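Local atomic coordinates of peptidoglycan glycosyltransferase (Burkholderia ambifaria, PDB entry 5UY7), a protein that belongs to the penicillin-binding proteins and carries a domain of the beta-lactamase-like fold, in which an antiparallel sheet packs against helices. Residues M226-R231 with Q392-Y397; K273-S278 with T398-D403; L315-V320 with R435-T440; V388-L393 with S480-A485. One frame throughout, in Å; residues are numbered along the deposited sequence.

Interaction 1 (M226-R231 with Q392-Y397); sequences MVVDVR and QLARAY
M226 and V228, on strand 222-229, both turn their side chains to the methyl of A394 on helix 390-401. M226 does most of the touching, and it does so with three consecutive atoms. Its SD lies 3.8 Å from A394 CB, with CG at 3.9 Å and CE at 4.0 Å from that same carbon, so the thioether curls round the methyl instead of meeting it with one atom. The torsions explain this. CG is tucked between the backbone N and the carbonyl carbon (chi1 66°), the next bond is extended, and the chain then bends at chi3 (-81°), which swings CE back beside A394. V228 adds a looser touch from the same face of the strand, its CG2 4.4 Å from A394 CB. M226 and A394 also share a neighbour, since both pack on A495 of strand 492-499, while M226 reaches V235 and L238 of strand 235-241 as well. On the helix side, CE of M226 packs on the ring of F391. All three touching residues are buried, and no hydrogen bond joins the two segments. Because A394 projects no further than its CB, the helix comes close to the sheet, with 7.5 Å between the CA atoms of V228 and A394. The chemistry is wholly apolar: shape and burial, without any polar bond to set direction, join the helix to the strand here.

Interaction 2 (K273-S278 with T398-D403); sequences KPFTVS and TAIAHD
I400, near the end of helix 390-401, pushes its CD1 methyl into a groove formed by P274, F275 and S278 on helix 273-282. This is a helix-to-helix contact inside the beta-lactamase-like fold, and helix 273-282 starts at K273, the lysine of a probable SxxK motif whose NZ is hydrogen-bonded to S270 OG. The close approach is to the phenyl ring, where F275 CE1 is 3.7 Å from I400 CD1. P274 CB, 4.1 Å from I400 CD1, and S278 OG, 4.2 Å from it, are looser flanks. Measured to the centre of the F275 ring, CD1 makes an off-centre CH-pi contact at 4.2 Å, 30° from the ring normal. I400 reaches this far because CG1 lies anti to its own carbonyl carbon (chi1 -68°) and the chain is extended beyond it; its backbone O is bonded to R435 NH1 of helix 428-442. F275 is held a second time, edge-to-face against Y397, one turn earlier on the helix of I400. Towards the C-terminal end the contact thins out quickly: H402 is the first residue to leave helical geometry, its ND1 bonded to V230 O, and D403 is exposed to solvent and makes no contact with 273-278. Back in the groove, S278 keeps its hydroxyl satisfied within its own helix: P274 O accepts from both S278 N and S278 OG, from opposite faces of the carbonyl plane, and the hydroxyl bond, OG to O, measures 2.7 Å.

Interaction 3 (L315-V320 with R435-T440); sequences LTVGGV and RTMLET
M437 points from helix 428-442 toward the backbone of G318, and its thioether lies along the glycine: CG, SD and CE of M437 are each 3.8 Å from G318 CA. The chain is extended beyond CG (chi3 -177°), so three atoms in a row graze the same carbon. V317 meets the far end of it, its CG1 4.0 Å from M437 CE, with the two side chains running at a slant to one another. M437 packs further on V277 and L281 of helix 273-282. With no side chain on G318, the backbones come close, 5.5 Å between the CA atoms of G318 and M437. At the rim the chemistry turns polar. A water donates to T440 OG1 at 2.8 Å and, in a weak bond, to G318 O, thereby bridging the segments. T440 OG1 itself donates to M437 O at 2.7 Å, in the carbonyl plane and on a lone pair, which fixes the hydroxyl's rotation. Helix 317-323 begins here with a threonine N-cap, T316 OG1 accepting from G319 N: an N-capped first turn packed through G318 on a second helix.

Interaction 4 (V388-L393 with S480-A485); sequences VSLFQL and SFVGMA
S389 OG accepts from Q392 N at 3.0 Å, and in return Q392 OE1 accepts from S389 N at 3.0 Å; this capping box starts the helix from which L390 and L393 reach V482 on strand 477-485. The returning bond is fairly straight (161° at the hydrogen), though its donor is tilted from the amide plane. Q392 NE2 is also engaged, by Q352 O and A363 O, so both ends of that amide are fixed and its flip is settled. Across the contact the packing is apolar. V482 offers CG2, which lies 4.1 Å from L393 CB and 4.4 Å from L390 CD1, and so faces two leucines one turn apart on the helix. V482 CG1 turns towards the backbone instead, 4.2 Å from L393 O, and packs on the ring of Y397. L390 gets its CD1 there with CG anti to the backbone N (chi1 -172°) and also rests on A495 and S497 of strand 492-499. The V482 side chain comes close to the residues of a probable SxxK motif but makes no contact with them. A capped helix start laid by its leucines on the central antiparallel sheet fits the beta-lactamase-like fold of penicillin-binding proteins.

Helix 390-401 ties three of the four together: interaction 4 uses its start, interaction 1 its middle and interaction 2 its end. Interactions 1 and 4, centres about 7 Å apart, share Q392 and L393 and set that helix on two strands of the same five-stranded sheet. Interaction 2 lies about 12 Å from each and carries the contact over to helix 273-282; interaction 3, its centre about 21 Å from that of interaction 1, extends it to helices 317-323 and 428-442. M484 joins interaction 4 to interaction 3 by packing on R435 and L438. Along the chain the first segments come in order 1, 2, 3, 4, and most pairs interleave, so distant sequence stretches form one compact domain.

Interaction 1 (M226-R231 with Q392-Y397)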
# COMPACT_ATOMS: atom_id res chain seq x y z
N MET A 226 1.19 10.98 -3.70
CA MET A 226 2.40 11.42 -3.03
C MET A 226 3.54 10.46 -3.36
O MET A 226 3.32 9.29 -3.69
CB MET A 226 2.22 11.58 -1.50
CG MET A 226 1.97 10.34 -0.70
SD MET A 226 1.71 10.76 1.05
CE MET A 226 3.37 10.94 1.67
N VAL A 227 4.74 11.00 -3.31
CA VAL A 227 5.96 10.27 -3.62
C VAL A 227 6.92 10.47 -2.45
O VAL A 227 7.14 11.61 -2.01
CB VAL A 227 6.60 10.77 -4.93
CG1 VAL A 227 7.86 9.95 -5.26
CG2 VAL A 227 5.61 10.67 -6.08
N VAL A 228 7.45 9.37 -1.92
CA VAL A 228 8.33 9.40 -0.76
C VAL A 228 9.68 8.81 -1.16
O VAL A 228 9.74 7.74 -1.77
CB VAL A 228 7.74 8.60 0.42
CG1 VAL A 228 8.69 8.66 1.61
CG2 VAL A 228 6.36 9.16 0.80
N ASP A 229 10.76 9.49 -0.78
CA ASP A 229 12.10 8.94 -0.92
C ASP A 229 12.33 7.85 0.13
O ASP A 229 12.29 8.13 1.34
CB ASP A 229 13.13 10.05 -0.79
CG ASP A 229 14.56 9.55 -0.93
OD1 ASP A 229 14.91 9.01 -1.99
OD2 ASP A 229 15.35 9.71 0.02
N VAL A 230 12.60 6.63 -0.32
CA VAL A 230 12.74 5.49 0.59
C VAL A 230 13.92 5.68 1.54
O VAL A 230 13.84 5.32 2.73
CB VAL A 230 12.88 4.18 -0.23
CG1 VAL A 230 13.24 3.01 0.66
CG2 VAL A 230 11.57 3.91 -0.95
N ARG A 231 15.03 6.22 1.05
CA ARG A 231 16.25 6.27 1.84
C ARG A 231 16.14 7.25 3.01
O ARG A 231 16.76 7.03 4.06
CB ARG A 231 17.44 6.65 0.96
CG ARG A 231 18.77 6.75 1.72
CD ARG A 231 19.95 7.03 0.79
NE ARG A 231 19.87 8.36 0.18
CZ ARG A 231 20.31 9.48 0.75
NH1 ARG A 231 20.86 9.44 1.96
NH2 ARG A 231 20.20 10.64 0.12
N GLN A 392 -0.89 7.78 5.65
CA GLN A 392 -0.52 6.66 6.50
C GLN A 392 -0.11 5.44 5.69
O GLN A 392 0.82 4.72 6.06
CB GLN A 392 -1.67 6.30 7.43
CG GLN A 392 -1.81 7.24 8.61
CD GLN A 392 -3.05 6.93 9.42
OE1 GLN A 392 -4.05 6.46 8.88
NE2 GLN A 392 -3.00 7.18 10.73
N LEU A 393 -0.81 5.17 4.58
CA LEU A 393 -0.46 4.02 3.75
C LEU A 393 0.89 4.21 3.07
O LEU A 393 1.69 3.27 3.00
CB LEU A 393 -1.55 3.77 2.70
CG LEU A 393 -2.88 3.24 3.24
CD1 LEU A 393 -3.89 3.17 2.09
CD2 LEU A 393 -2.70 1.87 3.90
N ALA A 394 1.15 5.41 2.55
CA ALA A 394 2.44 5.66 1.93
C ALA A 394 3.57 5.43 2.93
O ALA A 394 4.55 4.75 2.62
CB ALA A 394 2.50 7.09 1.37
N ARG A 395 3.41 5.95 4.15
CA ARG A 395 4.43 5.75 5.18
C ARG A 395 4.58 4.28 5.53
O ARG A 395 5.70 3.76 5.64
CB ARG A 395 4.08 6.57 6.42
CG ARG A 395 5.01 6.34 7.60
CD ARG A 395 4.64 7.22 8.79
NE ARG A 395 3.25 7.03 9.20
CZ ARG A 395 2.63 7.76 10.12
NH1 ARG A 395 3.28 8.73 10.75
NH2 ARG A 395 1.37 7.51 10.42
N ALA A 396 3.45 3.58 5.70
CA ALA A 396 3.51 2.16 6.03
C ALA A 396 4.27 1.37 4.97
O ALA A 396 5.06 0.47 5.31
CB ALA A 396 2.09 1.60 6.20
N TYR A 397 4.09 1.69 3.68
CA TYR A 397 4.78 0.93 2.64
C TYR A 397 6.28 1.18 2.64
O TYR A 397 7.03 0.36 2.09
CB TYR A 397 4.16 1.21 1.26
CG TYR A 397 3.09 0.18 0.90
CD1 TYR A 397 1.87 0.16 1.57
CD2 TYR A 397 3.33 -0.79 -0.06
CE1 TYR A 397 0.90 -0.80 1.28
CE2 TYR A 397 2.36 -1.75 -0.37
CZ TYR A 397 1.15 -1.74 0.31
OH TYR A 397 0.21 -2.71 0.01

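Interaction 2 (K273-S278 with T398-D403)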
# COMPACT_ATOMS: atom_id res chain seq x y z
N LYS A 273 -3.25 -6.44 2.42
CA LYS A 273 -2.89 -7.85 2.35
C LYS A 273 -1.39 -8.09 2.48
O LYS A 273 -1.00 -9.06 3.16
CB LYS A 273 -3.46 -8.45 1.05
CG LYS A 273 -4.98 -8.56 1.09
CD LYS A 273 -5.62 -8.83 -0.29
CE LYS A 273 -7.11 -9.02 -0.11
NZ LYS A 273 -7.91 -8.96 -1.39
N PRO A 274 -0.51 -7.25 1.92
CA PRO A 274 0.93 -7.47 2.14
C PRO A 274 1.35 -7.38 3.59
O PRO A 274 2.35 -8.00 3.96
CB PRO A 274 1.58 -6.38 1.30
CG PRO A 274 0.60 -6.16 0.21
CD PRO A 274 -0.72 -6.23 0.87
N PHE A 275 0.64 -6.61 4.43
CA PHE A 275 1.04 -6.52 5.83
C PHE A 275 0.58 -7.74 6.61
O PHE A 275 1.29 -8.20 7.52
CB PHE A 275 0.49 -5.24 6.47
CG PHE A 275 1.12 -4.00 5.91
CD1 PHE A 275 2.44 -3.70 6.19
CD2 PHE A 275 0.40 -3.16 5.06
CE1 PHE A 275 3.04 -2.57 5.64
CE2 PHE A 275 1.00 -2.03 4.51
CZ PHE A 275 2.33 -1.74 4.81
N THR A 276 -0.59 -8.28 6.29
CA THR A 276 -1.01 -9.56 6.86
C THR A 276 0.04 -10.62 6.61
O THR A 276 0.45 -11.35 7.53
CB THR A 276 -2.35 -9.98 6.25
OG1 THR A 276 -3.34 -9.00 6.56
CG2 THR A 276 -2.79 -11.33 6.81
N VAL A 277 0.51 -10.71 5.36
CA VAL A 277 1.50 -11.70 4.98
C VAL A 277 2.84 -11.37 5.62
O VAL A 277 3.52 -12.26 6.15
CB VAL A 277 1.59 -11.79 3.45
CG1 VAL A 277 2.85 -12.52 3.03
CG2 VAL A 277 0.35 -12.48 2.90
N SER A 278 3.25 -10.09 5.59
CA SER A 278 4.51 -9.70 6.22
C SER A 278 4.58 -10.17 7.67
O SER A 278 5.59 -10.73 8.11
CB SER A 278 4.70 -8.18 6.17
OG SER A 278 4.90 -7.72 4.84
N THR A 398 6.76 2.27 3.26
CA THR A 398 8.20 2.44 3.36
C THR A 398 8.81 1.35 4.22
O THR A 398 9.98 1.03 4.04
CB THR A 398 8.62 3.82 3.90
OG1 THR A 398 8.24 3.96 5.28
CG2 THR A 398 8.03 4.95 3.03
N ALA A 399 8.03 0.74 5.13
CA ALA A 399 8.57 -0.35 5.93
C ALA A 399 8.92 -1.54 5.05
O ALA A 399 9.92 -2.21 5.28
CB ALA A 399 7.58 -0.75 7.02
N ILE A 400 8.10 -1.80 4.03
CA ILE A 400 8.39 -2.91 3.13
C ILE A 400 9.52 -2.52 2.19
O ILE A 400 10.36 -3.35 1.84
CB ILE A 400 7.11 -3.30 2.37
CG1 ILE A 400 6.10 -3.91 3.35
CG2 ILE A 400 7.42 -4.27 1.21
CD1 ILE A 400 4.72 -4.11 2.74
N ALA A 401 9.56 -1.25 1.78
CA ALA A 401 10.58 -0.80 0.84
C ALA A 401 11.97 -0.74 1.47
O ALA A 401 12.95 -1.11 0.82
CB ALA A 401 10.21 0.59 0.29
N HIS A 402 12.06 -0.25 2.70
CA HIS A 402 13.33 0.04 3.38
C HIS A 402 13.73 -1.09 4.32
O HIS A 402 13.98 -0.88 5.50
CB HIS A 402 13.21 1.37 4.13
CG HIS A 402 14.52 1.92 4.63
ND1 HIS A 402 15.05 3.10 4.16
CD2 HIS A 402 15.38 1.47 5.58
CE1 HIS A 402 16.19 3.35 4.79
NE2 HIS A 402 16.41 2.38 5.66
N ASP A 403 13.75 -2.32 3.79
CA ASP A 403 14.29 -3.48 4.50
C ASP A 403 13.67 -3.68 5.88
O ASP A 403 14.34 -4.09 6.83
CB ASP A 403 15.81 -3.37 4.61
CG ASP A 403 16.50 -3.61 3.28
OD1 ASP A 403 15.78 -3.89 2.29
OD2 ASP A 403 17.74 -3.50 3.22

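Interaction 3 (L315-V320 with R435-T440)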
# COMPACT_ATOMS: atom_id res chain seq x y z
N LEU A 315 -2.95 -22.15 -3.14
CA LEU A 315 -1.98 -21.10 -3.43
C LEU A 315 -0.82 -21.21 -2.46
O LEU A 315 -0.98 -21.67 -1.33
CB LEU A 315 -2.61 -19.70 -3.30
CG LEU A 315 -3.78 -19.38 -4.23
CD1 LEU A 315 -4.37 -18.01 -3.89
CD2 LEU A 315 -3.30 -19.44 -5.68
N THR A 316 0.35 -20.77 -2.89
CA THR A 316 1.37 -20.46 -1.90
C THR A 316 1.02 -19.15 -1.22
O THR A 316 0.16 -18.40 -1.67
CB THR A 316 2.75 -20.33 -2.53
OG1 THR A 316 2.71 -19.26 -3.50
CG2 THR A 316 3.18 -21.63 -3.22
N VAL A 317 1.73 -18.86 -0.12
CA VAL A 317 1.58 -17.55 0.51
C VAL A 317 1.88 -16.44 -0.49
O VAL A 317 1.17 -15.43 -0.55
CB VAL A 317 2.48 -17.47 1.75
CG1 VAL A 317 2.63 -16.01 2.22
CG2 VAL A 317 1.91 -18.33 2.86
N GLY A 318 2.90 -16.63 -1.33
CA GLY A 318 3.15 -15.66 -2.39
C GLY A 318 1.98 -15.54 -3.34
O GLY A 318 1.60 -14.44 -3.76
N GLY A 319 1.37 -16.68 -3.68
CA GLY A 319 0.20 -16.67 -4.55
C GLY A 319 -0.99 -15.95 -3.94
O GLY A 319 -1.81 -15.38 -4.66
N VAL A 320 -1.09 -15.97 -2.61
CA VAL A 320 -2.17 -15.24 -1.95
C VAL A 320 -2.05 -13.74 -2.22
O VAL A 320 -3.05 -13.06 -2.45
CB VAL A 320 -2.18 -15.55 -0.43
CG1 VAL A 320 -3.06 -14.55 0.32
CG2 VAL A 320 -2.68 -16.96 -0.20
N ARG A 435 8.61 -7.92 -1.00
CA ARG A 435 8.85 -7.14 -2.22
C ARG A 435 8.80 -8.05 -3.44
O ARG A 435 8.25 -7.66 -4.48
CB ARG A 435 10.19 -6.41 -2.14
CG ARG A 435 10.17 -5.21 -1.16
CD ARG A 435 11.31 -4.22 -1.41
NE ARG A 435 12.63 -4.82 -1.37
CZ ARG A 435 13.32 -5.08 -0.26
NH1 ARG A 435 12.80 -4.80 0.93
NH2 ARG A 435 14.53 -5.61 -0.34
N THR A 436 9.37 -9.26 -3.33
CA THR A 436 9.28 -10.23 -4.42
C THR A 436 7.82 -10.54 -4.74
O THR A 436 7.43 -10.59 -5.92
CB THR A 436 10.06 -11.50 -4.05
OG1 THR A 436 11.45 -11.17 -3.90
CG2 THR A 436 9.91 -12.61 -5.11
N MET A 437 6.99 -10.72 -3.70
CA MET A 437 5.58 -10.99 -3.93
C MET A 437 4.88 -9.80 -4.58
O MET A 437 4.01 -9.97 -5.44
CB MET A 437 4.90 -11.36 -2.61
CG MET A 437 5.46 -12.62 -1.99
SD MET A 437 4.70 -12.84 -0.37
CE MET A 437 5.58 -14.30 0.22
N LEU A 438 5.25 -8.58 -4.18
CA LEU A 438 4.59 -7.40 -4.75
C LEU A 438 4.86 -7.27 -6.24
O LEU A 438 4.02 -6.75 -6.98
CB LEU A 438 5.05 -6.14 -4.02
CG LEU A 438 4.54 -5.94 -2.59
CD1 LEU A 438 5.13 -4.65 -2.04
CD2 LEU A 438 3.01 -5.90 -2.51
N GLU A 439 6.03 -7.72 -6.71
CA GLU A 439 6.29 -7.71 -8.15
C GLU A 439 5.31 -8.59 -8.91
O GLU A 439 4.96 -8.29 -10.06
CB GLU A 439 7.71 -8.17 -8.46
CG GLU A 439 8.80 -7.26 -8.01
CD GLU A 439 10.16 -7.66 -8.58
OE1 GLU A 439 10.32 -7.67 -9.82
OE2 GLU A 439 11.04 -8.01 -7.77
N THR A 440 4.88 -9.71 -8.30
CA THR A 440 3.99 -10.62 -9.03
C THR A 440 2.62 -10.00 -9.25
O THR A 440 1.89 -10.45 -10.14
CB THR A 440 3.84 -11.97 -8.31
OG1 THR A 440 3.04 -11.84 -7.12
CG2 THR A 440 5.22 -12.56 -7.97
O HOH W 1 3.80 -13.79 -5.27

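Interaction 4 (V388-L393 with S480-A485)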
# COMPACT_ATOMS: atom_id res chain seq x y z
N VAL A 388 -7.80 4.40 7.36
CA VAL A 388 -6.46 4.96 7.22
C VAL A 388 -6.55 6.16 6.28
O VAL A 388 -7.50 6.30 5.51
CB VAL A 388 -5.47 3.94 6.63
CG1 VAL A 388 -5.45 2.66 7.46
CG2 VAL A 388 -5.85 3.63 5.17
N SER A 389 -5.53 7.01 6.32
CA SER A 389 -5.35 8.04 5.31
C SER A 389 -4.36 7.54 4.26
O SER A 389 -3.60 6.60 4.50
CB SER A 389 -4.81 9.34 5.91
OG SER A 389 -3.49 9.14 6.39
N LEU A 390 -4.35 8.20 3.10
CA LEU A 390 -3.36 7.82 2.08
C LEU A 390 -1.95 8.09 2.58
O LEU A 390 -1.03 7.31 2.30
CB LEU A 390 -3.62 8.56 0.77
CG LEU A 390 -2.76 8.08 -0.41
CD1 LEU A 390 -3.13 6.66 -0.80
CD2 LEU A 390 -2.94 9.03 -1.59
N PHE A 391 -1.76 9.18 3.33
CA PHE A 391 -0.46 9.46 3.93
C PHE A 391 0.00 8.29 4.79
O PHE A 391 1.15 7.84 4.69
CB PHE A 391 -0.52 10.74 4.77
CG PHE A 391 0.82 11.19 5.29
CD1 PHE A 391 1.36 10.63 6.44
CD2 PHE A 391 1.53 12.19 4.64
CE1 PHE A 391 2.59 11.05 6.91
CE2 PHE A 391 2.76 12.61 5.11
CZ PHE A 391 3.29 12.04 6.25
N GLN A 392 -0.89 7.78 5.65
CA GLN A 392 -0.52 6.66 6.50
C GLN A 392 -0.11 5.44 5.69
O GLN A 392 0.82 4.72 6.06
CB GLN A 392 -1.67 6.30 7.43
CG GLN A 392 -1.81 7.24 8.61
CD GLN A 392 -3.05 6.93 9.42
OE1 GLN A 392 -4.05 6.46 8.88
NE2 GLN A 392 -3.00 7.18 10.73
N LEU A 393 -0.81 5.17 4.58
CA LEU A 393 -0.46 4.02 3.75
C LEU A 393 0.89 4.21 3.07
O LEU A 393 1.69 3.27 3.00
CB LEU A 393 -1.55 3.77 2.70
CG LEU A 393 -2.88 3.24 3.24
CD1 LEU A 393 -3.89 3.17 2.09
CD2 LEU A 393 -2.70 1.87 3.90
N SER A 480 -7.53 3.19 -4.95
CA SER A 480 -6.20 3.57 -4.50
C SER A 480 -5.17 2.52 -4.90
O SER A 480 -5.49 1.36 -5.14
CB SER A 480 -6.18 3.77 -2.98
OG SER A 480 -7.16 4.73 -2.59
N PHE A 481 -3.92 2.96 -4.98
CA PHE A 481 -2.81 2.05 -5.24
C PHE A 481 -1.57 2.56 -4.51
O PHE A 481 -1.28 3.75 -4.55
CB PHE A 481 -2.52 1.94 -6.74
CG PHE A 481 -1.56 0.83 -7.10
CD1 PHE A 481 -0.19 1.01 -6.99
CD2 PHE A 481 -2.04 -0.39 -7.56
CE1 PHE A 481 0.69 -0.02 -7.31
CE2 PHE A 481 -1.17 -1.42 -7.88
CZ PHE A 481 0.19 -1.23 -7.76
N VAL A 482 -0.83 1.66 -3.85
CA VAL A 482 0.44 2.03 -3.24
C VAL A 482 1.51 1.05 -3.69
O VAL A 482 1.31 -0.17 -3.62
CB VAL A 482 0.36 2.08 -1.70
CG1 VAL A 482 1.66 2.65 -1.14
CG2 VAL A 482 -0.85 2.91 -1.25
N GLY A 483 2.65 1.57 -4.14
CA GLY A 483 3.70 0.70 -4.62
C GLY A 483 5.06 1.35 -4.49
O GLY A 483 5.20 2.41 -3.88
N MET A 484 6.07 0.69 -5.06
CA MET A 484 7.45 1.15 -4.88
C MET A 484 8.26 0.75 -6.11
O MET A 484 7.87 -0.15 -6.85
CB MET A 484 8.05 0.56 -3.60
CG MET A 484 8.11 -0.99 -3.62
SD MET A 484 8.39 -1.74 -2.00
CE MET A 484 6.80 -1.41 -1.23
N ALA A 485 9.37 1.46 -6.34
CA ALA A 485 10.13 1.29 -7.57
C ALA A 485 11.55 1.80 -7.35
O ALA A 485 11.73 2.78 -6.62
CB ALA A 485 9.49 2.05 -8.74